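Local coordinates for DUF4442 domain-containing protein (PDB 1YOC) that is of unknown function but belongs to the hotdog-fold superfamily and is probably related to the PaaI-type thioesterases, at residues P27-I32 and A70-G75. Sequence-based numbering, arbitrary orientation.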
# COMPACT_ATOMS: atom_id res chain seq x y z
N PRO B 27 0.74 14.23 2.45
CA PRO B 27 1.91 13.92 1.65
C PRO B 27 2.09 12.63 0.90
O PRO B 27 2.37 12.67 -0.30
CB PRO B 27 3.07 14.22 2.58
CG PRO B 27 2.49 15.32 3.47
CD PRO B 27 1.16 14.72 3.78
N TYR B 28 1.96 11.50 1.58
CA TYR B 28 2.20 10.26 0.88
C TYR B 28 1.28 10.02 -0.32
O TYR B 28 1.66 9.28 -1.21
CB TYR B 28 2.25 9.05 1.84
CG TYR B 28 2.94 7.87 1.21
CD1 TYR B 28 4.28 7.95 0.79
CD2 TYR B 28 2.23 6.67 0.96
CE1 TYR B 28 4.89 6.86 0.14
CE2 TYR B 28 2.84 5.58 0.32
CZ TYR B 28 4.15 5.69 -0.09
OH TYR B 28 4.69 4.65 -0.77
N PHE B 29 0.10 10.61 -0.35
CA PHE B 29 -0.76 10.42 -1.52
C PHE B 29 -0.12 11.02 -2.79
O PHE B 29 -0.37 10.55 -3.90
CB PHE B 29 -2.14 11.03 -1.27
CG PHE B 29 -3.02 10.17 -0.39
CD1 PHE B 29 -3.21 8.81 -0.68
CD2 PHE B 29 -3.69 10.73 0.69
CE1 PHE B 29 -4.07 8.04 0.11
CE2 PHE B 29 -4.55 9.96 1.46
CZ PHE B 29 -4.74 8.62 1.17
N ALA B 30 0.73 12.02 -2.60
CA ALA B 30 1.42 12.66 -3.72
C ALA B 30 2.33 11.69 -4.46
O ALA B 30 2.66 11.90 -5.62
CB ALA B 30 2.26 13.90 -3.20
N SER B 31 2.74 10.61 -3.79
CA SER B 31 3.61 9.62 -4.41
C SER B 31 2.94 9.00 -5.64
O SER B 31 3.64 8.45 -6.50
CB SER B 31 4.03 8.49 -3.44
OG SER B 31 2.91 7.72 -2.98
N ILE B 32 1.60 9.05 -5.74
CA ILE B 32 0.97 8.55 -6.97
C ILE B 32 0.37 9.67 -7.83
O ILE B 32 -0.18 9.39 -8.89
CB ILE B 32 -0.12 7.47 -6.71
CG1 ILE B 32 -1.27 8.03 -5.86
CG2 ILE B 32 0.50 6.25 -5.98
CD1 ILE B 32 -2.49 7.04 -5.81
N ALA B 70 -6.73 3.30 -3.65
CA ALA B 70 -7.91 2.72 -2.97
C ALA B 70 -8.10 3.39 -1.62
O ALA B 70 -9.22 3.76 -1.23
CB ALA B 70 -7.73 1.20 -2.79
N GLU B 71 -6.99 3.57 -0.90
CA GLU B 71 -7.06 4.22 0.40
C GLU B 71 -7.59 5.66 0.24
O GLU B 71 -8.37 6.15 1.06
CB GLU B 71 -5.66 4.27 0.99
CG GLU B 71 -5.59 5.03 2.26
CD GLU B 71 -5.85 4.17 3.47
OE1 GLU B 71 -6.60 3.14 3.36
OE2 GLU B 71 -5.28 4.55 4.53
N LEU B 72 -7.13 6.35 -0.80
CA LEU B 72 -7.55 7.73 -1.02
C LEU B 72 -9.06 7.79 -1.31
O LEU B 72 -9.78 8.61 -0.76
CB LEU B 72 -6.77 8.35 -2.18
CG LEU B 72 -7.19 9.78 -2.57
CD1 LEU B 72 -6.94 10.78 -1.44
CD2 LEU B 72 -6.37 10.15 -3.82
N ALA B 73 -9.53 6.91 -2.18
CA ALA B 73 -10.96 6.91 -2.52
C ALA B 73 -11.81 6.49 -1.33
O ALA B 73 -12.81 7.16 -1.00
CB ALA B 73 -11.22 5.99 -3.70
N ALA B 74 -11.44 5.40 -0.67
CA ALA B 74 -12.26 4.89 0.42
C ALA B 74 -12.28 5.80 1.60
O ALA B 74 -13.35 6.04 2.18
CB ALA B 74 -11.79 3.51 0.86
N GLY B 75 -11.11 6.31 1.97
CA GLY B 75 -11.02 7.16 3.12
C GLY B 75 -11.73 8.49 2.91
O GLY B 75 -12.45 8.95 3.80
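Tyr28 O, next to the Phe29 that packs on Leu72, accepts two bonds from Ser31. Ser31 OG lies 2.7 Å from Tyr28 O, with a C=O...donor angle of 170° showing a nearly head-on approach to the carbonyl, and Ser31 N adds a backbone bond to Tyr28 O at 3.1 Å. The same hydroxyl lies over the centre of the Tyr28 ring and is hydrogen-bonded to Tyr28 OH of the second subunit, so this turn also belongs to the dimer interface. Across to 70-75 there is no hydrogen bond, and the contact is apolar. Leu72 CD1 stands 3.8 Å from the centroid of the Phe29 ring and 10° off its normal, a CH-pi contact over the face. Leu72 CB, 3.6 Å from Phe29 CE1, covers the same ring nearer its rim. With CG anti to its own carbonyl carbon (chi1 -77°), Phe29 extends its ring toward the helix. Glu71 meets the ring differently: its CG comes to 3.8 Å from Phe29 CZ near the ring plane, so the methylene, not the carboxylate, touches the edge. His62 of the second subunit meets Phe29 edge-to-face. The buried contact thus packs the loop between helix 15-25 and strand 35-40 against helix 63-81, the central helix of the hotdog fold, whose Ala70 and Ala74 pack against strands 120-130 and 133-146, while Leu72 also meets Val46 of strand 43-48.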